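PDB 2B1E: exocyst complex component EXO70 from Saccharomyces cerevisiae, which serves in the exocyst complex, which tethers secretory vesicles to sites of exocytosis, and contributes to assembly of that complex. Local coordinates for residues A[41-45]-A[82-86]; A[158-162]-A[179-183]; A[303-307]-A[412-416]. All coordinates share one frame; numbering follows the deposited sequence.

Contact 1: A[41-45]-A[82-86]; sequences YTQVV and SEAQL
Two near-antiparallel helices of the N-terminal helical bundle of this rod-like exocyst subunit, 38-56 and 66-94, meet where Tyr-41, Thr-42 and Val-45 face Ser-82 and Leu-86. The axes of the two short segments approach to 11.0 Å at their closest and run at 150° to each other, a separation spanned by side chains, with no hydrogen bond between the segments. The CG of Tyr-41 lies anti to the backbone N (chi1 -172°), which sends the ring across to the other helix, where OH rests 3.4 Å from CA of Ser-82 and also touches CB of Gln-85. The carbonyl O of Ser-82 lies at the ring edge, in plane, 3.8 Å from CE2 of Tyr-41. Leu-86 slides past the tyrosine in the opposite direction, placing CD2 4.1 Å from Tyr-41 CD2, and the same methyl meets CG2 of Thr-42; the Leu-86 and Thr-42 side chains cross at about a right angle. One turn further along, CG2 of Val-45 packs 3.7 Å from CB of Ser-82. An alanine in place of Tyr-41 would probably open a gap between the helices and deprive Leu-86 of one of its packing partners. Helix 117-132 packs against Thr-42, Val-45 and Leu-86 through Tyr-129, which also hydrogen-bonds to Glu-83 OE1, while Leu-29 of helix 15-30 touches Tyr-41 and Ser-82, and helix 33-36 adds Ile-33.

Contact 2: A[158-162]-A[179-183]; sequences LEPFA and GMNSY
The backbone at Phe-161, near the end of a type I beta turn from Glu-159 to Ala-162, comes close to Gly-179, whose CA makes a CH-O contact of 3.0 Å with Phe-161 O. There is no room for a CB at Gly-179 beside that carbonyl, so the lack of a side chain there allows the two segments to come this close. Beside it, the methyl of Ala-162 packs 3.8 Å from Gly-179 O and touches CE of Met-180 and CB of Tyr-183. The contact fastens the loop that follows helix 136-155 to the first turn of helix 180-201, in an all-helical fold. Leu-158 packs obliquely against Tyr-183, with CB 3.8 Å from ring atom CD1 and its methyl CD1 as near to Tyr-183 CA. The ring points the same way as Glu-159, alongside it, with the carboxylate turned 86° from the ring plane. Because the Glu-159 chain bends at chi2 (62°), OE1 comes round to accept a hydrogen bond of 2.8 Å from a water. The same water lies in the plane of the Tyr-183 ring, 2.7 Å from its OH, and so bridges the two polar ends. Leu-227 of helix 209-233 touches Glu-159, Ala-162, Met-180 and Tyr-183.

Contact 3: A[303-307]-A[412-416]; sequences IPSNN and RIGFF
Arg-412 and Asn-307 cross at about a right angle, the guanidinium and amide planes 78° apart, where the loop between helices 268-299 and 311-323 docks on helix 410-429 of the all-helical C-terminal region. The arginine is fully extended from CG to NE, which carries its guanidinium across to the type I beta turn from Pro-304 to Asn-307. NE donates to Asn-307 OD1 at 2.6 Å, a nearly straight bond (164°) that lies in the carbonyl plane and meets a lone pair. NH2 adds a weak bond to the same oxygen and another weak one to Pro-304 O, both acceptors near the guanidinium plane at its edge. One face of that plane is met by Ile-303, which comes from the opposite direction and sets CD1 3.5 Å above it, offset toward the rim. CB of the same isoleucine lies over one face of the Phe-416 ring, and its CG2 comes 3.7 Å from Phe-416 CE2, while Pro-304 CD approaches CE1 of this ring. Asn-307 O, in the plane of the Phe-416 ring at its edge, 3.8 Å from CD1, is buried without a partner in the model. Phe-415 offers an edge: CD2 is 3.6 Å from Asn-307 CB, and Asn-306 O lies in the ring plane. In the guanidinium plane, a water accepts from Arg-412 NH2 and donates to Ile-303 O, at 2.8 Å from each.

How the contacts relate
The three contacts follow one another along the chain and spread along the elongated molecule. Contact 1 belongs to the N-terminal family region and contact 3 to the C-terminal one; they lie on opposite sides of the chain's centre, with centres about 92 Å apart. Contact 2 is the most central, about 20 Å from the centre of the chain, and its centre is about 43 Å from that of contact 1 and about 50 Å from that of contact 3. None touches another: even contacts 1 and 2 keep about 30 Å between nearest atoms. Contact 1 joins helix to helix, whereas contacts 2 and 3 each join a loop containing a type I beta turn to a helix.

Contact 1: A[41-45]-A[82-86]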
ATOM      1  N   TYR A  41     -41.327 -17.682  37.386  1.00  9.85           N
ATOM      2  CA  TYR A  41     -41.894 -18.516  36.335  1.00 10.17           C
ATOM      3  C   TYR A  41     -41.023 -19.762  36.139  1.00  8.81           C
ATOM      4  O   TYR A  41     -41.529 -20.882  36.173  1.00 10.12           O
ATOM      5  CB  TYR A  41     -42.004 -17.711  35.024  1.00 10.10           C
ATOM      6  CG  TYR A  41     -42.747 -18.407  33.892  1.00 11.71           C
ATOM      7  CD1 TYR A  41     -44.098 -18.140  33.636  1.00 10.85           C
ATOM      8  CD2 TYR A  41     -42.091 -19.320  33.066  1.00 11.16           C
ATOM      9  CE1 TYR A  41     -44.771 -18.763  32.581  1.00 11.57           C
ATOM     10  CE2 TYR A  41     -42.750 -19.948  32.017  1.00 10.43           C
ATOM     11  CZ  TYR A  41     -44.087 -19.667  31.777  1.00 12.95           C
ATOM     12  OH  TYR A  41     -44.728 -20.304  30.738  1.00 11.58           O
ATOM     13  N   THR A  42     -39.720 -19.591  35.940  1.00  9.63           N
ATOM     14  CA  THR A  42     -38.873 -20.767  35.756  1.00 10.64           C
ATOM     15  C   THR A  42     -38.859 -21.622  37.013  1.00 12.82           C
ATOM     16  O   THR A  42     -38.636 -22.836  36.942  1.00 10.90           O
ATOM     17  CB  THR A  42     -37.420 -20.415  35.402  1.00  9.48           C
ATOM     18  OG1 THR A  42     -36.856 -19.595  36.429  1.00 10.57           O
ATOM     19  CG2 THR A  42     -37.354 -19.699  34.056  1.00 10.49           C
ATOM     20  N   GLN A  43     -39.095 -20.996  38.162  1.00 11.35           N
ATOM     21  CA  GLN A  43     -39.112 -21.740  39.414  1.00 13.09           C
ATOM     22  C   GLN A  43     -40.319 -22.674  39.446  1.00 11.20           C
ATOM     23  O   GLN A  43     -40.235 -23.804  39.941  1.00 10.65           O
ATOM     24  CB  GLN A  43     -39.160 -20.785  40.609  1.00 16.29           C
ATOM     25  CG  GLN A  43     -38.901 -21.483  41.924  1.00 20.75           C
ATOM     26  CD  GLN A  43     -37.620 -22.301  41.886  1.00 25.41           C
ATOM     27  OE1 GLN A  43     -36.538 -21.782  41.571  1.00 27.44           O
ATOM     28  NE2 GLN A  43     -37.734 -23.589  42.201  1.00 30.57           N
ATOM     29  N   VAL A  44     -41.451 -22.211  38.930  1.00 10.85           N
ATOM     30  CA  VAL A  44     -42.633 -23.064  38.900  1.00  9.69           C
ATOM     31  C   VAL A  44     -42.416 -24.220  37.921  1.00  9.97           C
ATOM     32  O   VAL A  44     -42.799 -25.360  38.193  1.00  9.14           O
ATOM     33  CB  VAL A  44     -43.888 -22.275  38.503  1.00 11.13           C
ATOM     34  CG1 VAL A  44     -45.038 -23.240  38.224  1.00 10.62           C
ATOM     35  CG2 VAL A  44     -44.269 -21.322  39.632  1.00 10.38           C
ATOM     36  N   VAL A  45     -41.795 -23.941  36.780  1.00 10.61           N
ATOM     37  CA  VAL A  45     -41.536 -25.011  35.827  1.00 10.10           C
ATOM     38  C   VAL A  45     -40.601 -26.036  36.500  1.00  9.92           C
ATOM     39  O   VAL A  45     -40.757 -27.240  36.309  1.00  9.73           O
ATOM     40  CB  VAL A  45     -40.902 -24.465  34.537  1.00  8.51           C
ATOM     41  CG1 VAL A  45     -40.654 -25.599  33.555  1.00 12.67           C
ATOM     42  CG2 VAL A  45     -41.851 -23.432  33.894  1.00 10.88           C
ATOM     43  N   SER A  82     -44.729 -24.429  28.656  1.00  9.50           N
ATOM     44  CA  SER A  82     -44.074 -23.364  29.390  1.00  9.88           C
ATOM     45  C   SER A  82     -42.673 -23.064  28.852  1.00 11.01           C
ATOM     46  O   SER A  82     -42.270 -21.899  28.764  1.00 10.10           O
ATOM     47  CB  SER A  82     -44.018 -23.723  30.876  1.00  8.15           C
ATOM     48  OG  SER A  82     -45.324 -23.961  31.373  1.00 10.25           O
ATOM     49  N   GLU A  83     -41.931 -24.106  28.488  1.00 10.21           N
ATOM     50  CA  GLU A  83     -40.594 -23.901  27.953  1.00 12.77           C
ATOM     51  C   GLU A  83     -40.667 -23.269  26.560  1.00 12.89           C
ATOM     52  O   GLU A  83     -39.803 -22.480  26.188  1.00 14.12           O
ATOM     53  CB  GLU A  83     -39.816 -25.231  27.940  1.00 13.49           C
ATOM     54  CG  GLU A  83     -39.350 -25.616  29.350  1.00 15.58           C
ATOM     55  CD  GLU A  83     -38.689 -26.994  29.457  1.00 16.27           C
ATOM     56  OE1 GLU A  83     -38.088 -27.273  30.511  1.00 15.98           O
ATOM     57  OE2 GLU A  83     -38.774 -27.797  28.515  1.00 17.34           O
ATOM     58  N   ALA A  84     -41.710 -23.596  25.799  1.00 14.23           N
ATOM     59  CA  ALA A  84     -41.860 -23.021  24.468  1.00 14.07           C
ATOM     60  C   ALA A  84     -42.085 -21.512  24.631  1.00 14.41           C
ATOM     61  O   ALA A  84     -41.625 -20.712  23.821  1.00 15.59           O
ATOM     62  CB  ALA A  84     -43.041 -23.673  23.736  1.00 15.07           C
ATOM     63  N   GLN A  85     -42.776 -21.133  25.697  1.00 12.85           N
ATOM     64  CA  GLN A  85     -43.039 -19.724  25.978  1.00 13.75           C
ATOM     65  C   GLN A  85     -41.742 -19.002  26.344  1.00 12.91           C
ATOM     66  O   GLN A  85     -41.553 -17.824  26.011  1.00 11.80           O
ATOM     67  CB  GLN A  85     -44.059 -19.606  27.115  1.00 15.60           C
ATOM     68  CG  GLN A  85     -44.314 -18.187  27.598  1.00 18.92           C
ATOM     69  CD  GLN A  85     -44.720 -17.238  26.487  1.00 22.35           C
ATOM     70  OE1 GLN A  85     -45.612 -17.542  25.683  1.00 25.79           O
ATOM     71  NE2 GLN A  85     -44.074 -16.077  26.436  1.00 20.12           N
ATOM     72  N   LEU A  86     -40.852 -19.716  27.033  1.00 11.10           N
ATOM     73  CA  LEU A  86     -39.562 -19.167  27.417  1.00  9.54           C
ATOM     74  C   LEU A  86     -38.743 -18.856  26.172  1.00 11.15           C
ATOM     75  O   LEU A  86     -38.019 -17.864  26.130  1.00 10.07           O
ATOM     76  CB  LEU A  86     -38.810 -20.153  28.315  1.00 10.47           C
ATOM     77  CG  LEU A  86     -39.346 -20.176  29.750  1.00  7.48           C
ATOM     78  CD1 LEU A  86     -38.725 -21.336  30.506  1.00  9.46           C
ATOM     79  CD2 LEU A  86     -39.034 -18.852  30.432  1.00  8.06           C
TER

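Contact 2: A[158-162]-A[179-183]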
ATOM      1  N   LEU A 158     -24.945  -1.607   3.828  1.00 39.93           N
ATOM      2  CA  LEU A 158     -23.642  -1.176   3.327  1.00 41.07           C
ATOM      3  C   LEU A 158     -23.143  -2.023   2.158  1.00 43.13           C
ATOM      4  O   LEU A 158     -22.315  -1.574   1.366  1.00 41.81           O
ATOM      5  CB  LEU A 158     -22.616  -1.226   4.459  1.00 40.24           C
ATOM      6  CG  LEU A 158     -22.983  -0.486   5.745  1.00 40.18           C
ATOM      7  CD1 LEU A 158     -21.869  -0.663   6.754  1.00 40.46           C
ATOM      8  CD2 LEU A 158     -23.211   0.988   5.457  1.00 39.80           C
ATOM      9  N   GLU A 159     -23.643  -3.251   2.066  1.00 45.05           N
ATOM     10  CA  GLU A 159     -23.268  -4.179   1.001  1.00 47.47           C
ATOM     11  C   GLU A 159     -23.279  -3.531  -0.383  1.00 48.78           C
ATOM     12  O   GLU A 159     -22.339  -3.701  -1.160  1.00 49.36           O
ATOM     13  CB  GLU A 159     -24.213  -5.385   1.014  1.00 48.39           C
ATOM     14  CG  GLU A 159     -24.120  -6.300  -0.195  1.00 49.57           C
ATOM     15  CD  GLU A 159     -22.762  -6.945  -0.340  1.00 50.83           C
ATOM     16  OE1 GLU A 159     -22.157  -7.290   0.693  1.00 52.74           O
ATOM     17  OE2 GLU A 159     -22.305  -7.125  -1.489  1.00 51.57           O
ATOM     18  N   PRO A 160     -24.350  -2.785  -0.712  1.00 49.44           N
ATOM     19  CA  PRO A 160     -24.466  -2.120  -2.013  1.00 50.53           C
ATOM     20  C   PRO A 160     -23.270  -1.235  -2.360  1.00 51.09           C
ATOM     21  O   PRO A 160     -22.559  -1.482  -3.336  1.00 51.57           O
ATOM     22  CB  PRO A 160     -25.748  -1.303  -1.865  1.00 50.15           C
ATOM     23  CG  PRO A 160     -26.568  -2.146  -0.955  1.00 49.92           C
ATOM     24  CD  PRO A 160     -25.565  -2.558   0.091  1.00 49.65           C
ATOM     25  N   PHE A 161     -23.060  -0.205  -1.547  1.00 51.24           N
ATOM     26  CA  PHE A 161     -21.981   0.754  -1.746  1.00 51.48           C
ATOM     27  C   PHE A 161     -20.574   0.165  -1.621  1.00 51.21           C
ATOM     28  O   PHE A 161     -19.588   0.898  -1.661  1.00 51.13           O
ATOM     29  CB  PHE A 161     -22.140   1.903  -0.750  1.00 52.58           C
ATOM     30  CG  PHE A 161     -23.507   2.530  -0.763  1.00 54.00           C
ATOM     31  CD1 PHE A 161     -23.896   3.366  -1.808  1.00 54.48           C
ATOM     32  CD2 PHE A 161     -24.409   2.280   0.268  1.00 54.32           C
ATOM     33  CE1 PHE A 161     -25.166   3.947  -1.827  1.00 53.92           C
ATOM     34  CE2 PHE A 161     -25.682   2.856   0.260  1.00 54.89           C
ATOM     35  CZ  PHE A 161     -26.060   3.692  -0.790  1.00 54.48           C
ATOM     36  N   ALA A 162     -20.476  -1.151  -1.470  1.00 50.65           N
ATOM     37  CA  ALA A 162     -19.173  -1.794  -1.342  1.00 50.22           C
ATOM     38  C   ALA A 162     -18.935  -2.812  -2.453  1.00 49.99           C
ATOM     39  O   ALA A 162     -17.790  -3.107  -2.800  1.00 49.30           O
ATOM     40  CB  ALA A 162     -19.054  -2.467   0.023  1.00 50.43           C
ATOM     41  N   GLY A 179     -16.700   2.308  -0.657  1.00 45.73           N
ATOM     42  CA  GLY A 179     -17.630   1.940   0.394  1.00 44.86           C
ATOM     43  C   GLY A 179     -17.103   0.790   1.230  1.00 44.17           C
ATOM     44  O   GLY A 179     -17.752   0.352   2.182  1.00 43.08           O
ATOM     45  N   MET A 180     -15.921   0.297   0.872  1.00 43.39           N
ATOM     46  CA  MET A 180     -15.310  -0.805   1.598  1.00 42.73           C
ATOM     47  C   MET A 180     -14.848  -0.304   2.964  1.00 41.76           C
ATOM     48  O   MET A 180     -14.732  -1.078   3.918  1.00 41.16           O
ATOM     49  CB  MET A 180     -14.120  -1.359   0.810  1.00 43.14           C
ATOM     50  CG  MET A 180     -13.651  -2.736   1.264  1.00 44.36           C
ATOM     51  SD  MET A 180     -14.826  -4.059   0.888  1.00 45.06           S
ATOM     52  CE  MET A 180     -15.878  -3.988   2.318  1.00 45.73           C
ATOM     53  N   ASN A 181     -14.603   1.001   3.050  1.00 40.27           N
ATOM     54  CA  ASN A 181     -14.153   1.625   4.289  1.00 40.46           C
ATOM     55  C   ASN A 181     -15.232   1.598   5.368  1.00 39.50           C
ATOM     56  O   ASN A 181     -14.981   1.169   6.496  1.00 39.29           O
ATOM     57  CB  ASN A 181     -13.717   3.070   4.026  1.00 41.41           C
ATOM     58  CG  ASN A 181     -12.590   3.161   3.014  1.00 42.68           C
ATOM     59  OD1 ASN A 181     -11.545   2.530   3.175  1.00 43.37           O
ATOM     60  ND2 ASN A 181     -12.797   3.948   1.962  1.00 42.86           N
ATOM     61  N   SER A 182     -16.429   2.065   5.023  1.00 37.62           N
ATOM     62  CA  SER A 182     -17.537   2.070   5.974  1.00 36.11           C
ATOM     63  C   SER A 182     -17.911   0.639   6.337  1.00 34.53           C
ATOM     64  O   SER A 182     -18.040   0.303   7.513  1.00 35.67           O
ATOM     65  CB  SER A 182     -18.755   2.778   5.381  1.00 36.11           C
ATOM     66  OG  SER A 182     -18.488   4.150   5.173  1.00 36.44           O
ATOM     67  N   TYR A 183     -18.082  -0.196   5.316  1.00 32.02           N
ATOM     68  CA  TYR A 183     -18.435  -1.596   5.515  1.00 29.10           C
ATOM     69  C   TYR A 183     -17.502  -2.201   6.552  1.00 28.98           C
ATOM     70  O   TYR A 183     -17.938  -2.954   7.431  1.00 28.37           O
ATOM     71  CB  TYR A 183     -18.304  -2.372   4.204  1.00 28.21           C
ATOM     72  CG  TYR A 183     -18.818  -3.795   4.282  1.00 27.82           C
ATOM     73  CD1 TYR A 183     -20.133  -4.105   3.935  1.00 28.20           C
ATOM     74  CD2 TYR A 183     -17.991  -4.833   4.722  1.00 27.54           C
ATOM     75  CE1 TYR A 183     -20.612  -5.415   4.022  1.00 26.55           C
ATOM     76  CE2 TYR A 183     -18.459  -6.142   4.814  1.00 26.51           C
ATOM     77  CZ  TYR A 183     -19.767  -6.427   4.461  1.00 27.08           C
ATOM     78  OH  TYR A 183     -20.222  -7.726   4.537  1.00 26.61           O
TER
HETATM   79  O   HOH W   1     -22.667  -7.749   3.389  1.00 39.35           O

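Contact 3: A[303-307]-A[412-416]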
ATOM      1  N   ILE A 303      13.828  10.162 -30.942  1.00 23.49           N
ATOM      2  CA  ILE A 303      13.908  11.110 -29.840  1.00 22.28           C
ATOM      3  C   ILE A 303      13.429  12.442 -30.386  1.00 21.02           C
ATOM      4  O   ILE A 303      13.499  12.674 -31.587  1.00 20.34           O
ATOM      5  CB  ILE A 303      15.352  11.225 -29.286  1.00 22.64           C
ATOM      6  CG1 ILE A 303      16.354  11.377 -30.427  1.00 23.59           C
ATOM      7  CG2 ILE A 303      15.678   9.992 -28.441  1.00 20.90           C
ATOM      8  CD1 ILE A 303      17.814  11.306 -29.975  1.00 25.26           C
ATOM      9  N   PRO A 304      12.914  13.326 -29.519  1.00 20.18           N
ATOM     10  CA  PRO A 304      12.424  14.634 -29.967  1.00 19.98           C
ATOM     11  C   PRO A 304      13.549  15.449 -30.600  1.00 19.38           C
ATOM     12  O   PRO A 304      14.686  15.433 -30.108  1.00 15.83           O
ATOM     13  CB  PRO A 304      11.920  15.278 -28.677  1.00 18.73           C
ATOM     14  CG  PRO A 304      11.602  14.118 -27.807  1.00 22.28           C
ATOM     15  CD  PRO A 304      12.747  13.184 -28.066  1.00 21.01           C
ATOM     16  N   SER A 305      13.230  16.169 -31.676  1.00 18.45           N
ATOM     17  CA  SER A 305      14.228  16.981 -32.360  1.00 19.69           C
ATOM     18  C   SER A 305      14.759  18.086 -31.451  1.00 18.93           C
ATOM     19  O   SER A 305      15.902  18.529 -31.602  1.00 19.61           O
ATOM     20  CB  SER A 305      13.649  17.600 -33.640  1.00 21.25           C
ATOM     21  OG  SER A 305      12.652  18.564 -33.364  1.00 21.29           O
ATOM     22  N   ASN A 306      13.941  18.530 -30.504  1.00 17.84           N
ATOM     23  CA  ASN A 306      14.390  19.573 -29.591  1.00 19.84           C
ATOM     24  C   ASN A 306      14.989  18.955 -28.333  1.00 18.40           C
ATOM     25  O   ASN A 306      15.424  19.667 -27.428  1.00 16.29           O
ATOM     26  CB  ASN A 306      13.244  20.536 -29.238  1.00 22.96           C
ATOM     27  CG  ASN A 306      12.129  19.876 -28.439  1.00 24.48           C
ATOM     28  OD1 ASN A 306      12.108  18.659 -28.242  1.00 24.40           O
ATOM     29  ND2 ASN A 306      11.181  20.693 -27.982  1.00 25.46           N
ATOM     30  N   ASN A 307      15.010  17.624 -28.287  1.00 16.46           N
ATOM     31  CA  ASN A 307      15.587  16.908 -27.156  1.00 16.67           C
ATOM     32  C   ASN A 307      14.947  17.280 -25.831  1.00 16.94           C
ATOM     33  O   ASN A 307      15.638  17.416 -24.827  1.00 16.64           O
ATOM     34  CB  ASN A 307      17.084  17.200 -27.083  1.00 17.91           C
ATOM     35  CG  ASN A 307      17.817  16.738 -28.312  1.00 17.81           C
ATOM     36  OD1 ASN A 307      17.880  15.548 -28.587  1.00 16.32           O
ATOM     37  ND2 ASN A 307      18.372  17.679 -29.065  1.00 16.92           N
ATOM     38  N   ARG A 412      24.640  15.530 -27.013  1.00  8.60           N
ATOM     39  CA  ARG A 412      23.193  15.569 -27.238  1.00  9.58           C
ATOM     40  C   ARG A 412      22.415  14.636 -26.312  1.00 10.01           C
ATOM     41  O   ARG A 412      21.361  15.012 -25.791  1.00 10.16           O
ATOM     42  CB  ARG A 412      22.858  15.214 -28.695  1.00 11.52           C
ATOM     43  CG  ARG A 412      21.354  15.173 -28.944  1.00 12.97           C
ATOM     44  CD  ARG A 412      20.943  14.805 -30.365  1.00 11.55           C
ATOM     45  NE  ARG A 412      19.481  14.793 -30.453  1.00 13.78           N
ATOM     46  CZ  ARG A 412      18.781  14.515 -31.549  1.00 15.59           C
ATOM     47  NH1 ARG A 412      19.398  14.215 -32.686  1.00 13.93           N
ATOM     48  NH2 ARG A 412      17.457  14.537 -31.505  1.00 15.51           N
ATOM     49  N   ILE A 413      22.914  13.412 -26.132  1.00  8.21           N
ATOM     50  CA  ILE A 413      22.253  12.460 -25.256  1.00 10.50           C
ATOM     51  C   ILE A 413      22.290  13.010 -23.829  1.00 10.91           C
ATOM     52  O   ILE A 413      21.298  12.929 -23.093  1.00 11.41           O
ATOM     53  CB  ILE A 413      22.936  11.071 -25.322  1.00 10.83           C
ATOM     54  CG1 ILE A 413      22.691  10.446 -26.700  1.00 12.30           C
ATOM     55  CG2 ILE A 413      22.406  10.174 -24.200  1.00 12.08           C
ATOM     56  CD1 ILE A 413      23.613   9.242 -27.038  1.00 13.69           C
ATOM     57  N   GLY A 414      23.420  13.595 -23.446  1.00 10.21           N
ATOM     58  CA  GLY A 414      23.518  14.166 -22.111  1.00 11.37           C
ATOM     59  C   GLY A 414      22.466  15.245 -21.896  1.00 11.36           C
ATOM     60  O   GLY A 414      21.805  15.300 -20.856  1.00 11.90           O
ATOM     61  N   PHE A 415      22.310  16.105 -22.897  1.00 11.31           N
ATOM     62  CA  PHE A 415      21.336  17.196 -22.846  1.00  9.36           C
ATOM     63  C   PHE A 415      19.916  16.628 -22.756  1.00  8.78           C
ATOM     64  O   PHE A 415      19.108  17.051 -21.922  1.00 13.09           O
ATOM     65  CB  PHE A 415      21.483  18.064 -24.101  1.00  8.57           C
ATOM     66  CG  PHE A 415      20.464  19.171 -24.200  1.00 10.85           C
ATOM     67  CD1 PHE A 415      20.559  20.298 -23.385  1.00 11.25           C
ATOM     68  CD2 PHE A 415      19.406  19.081 -25.101  1.00  8.17           C
ATOM     69  CE1 PHE A 415      19.609  21.326 -23.463  1.00 11.14           C
ATOM     70  CE2 PHE A 415      18.447  20.107 -25.190  1.00 13.36           C
ATOM     71  CZ  PHE A 415      18.551  21.231 -24.367  1.00 10.23           C
ATOM     72  N   PHE A 416      19.610  15.675 -23.631  1.00  9.20           N
ATOM     73  CA  PHE A 416      18.296  15.034 -23.652  1.00 11.34           C
ATOM     74  C   PHE A 416      17.929  14.461 -22.275  1.00 11.69           C
ATOM     75  O   PHE A 416      16.844  14.737 -21.753  1.00 14.67           O
ATOM     76  CB  PHE A 416      18.292  13.946 -24.740  1.00 11.72           C
ATOM     77  CG  PHE A 416      17.052  13.089 -24.774  1.00 11.27           C
ATOM     78  CD1 PHE A 416      15.777  13.661 -24.867  1.00  8.16           C
ATOM     79  CD2 PHE A 416      17.164  11.704 -24.751  1.00  9.77           C
ATOM     80  CE1 PHE A 416      14.636  12.861 -24.939  1.00  7.61           C
ATOM     81  CE2 PHE A 416      16.029  10.883 -24.825  1.00 10.47           C
ATOM     82  CZ  PHE A 416      14.761  11.460 -24.919  1.00 12.26           C
TER
HETATM   83  O   HOH W   2      15.525  13.538 -33.271  1.00 18.61           O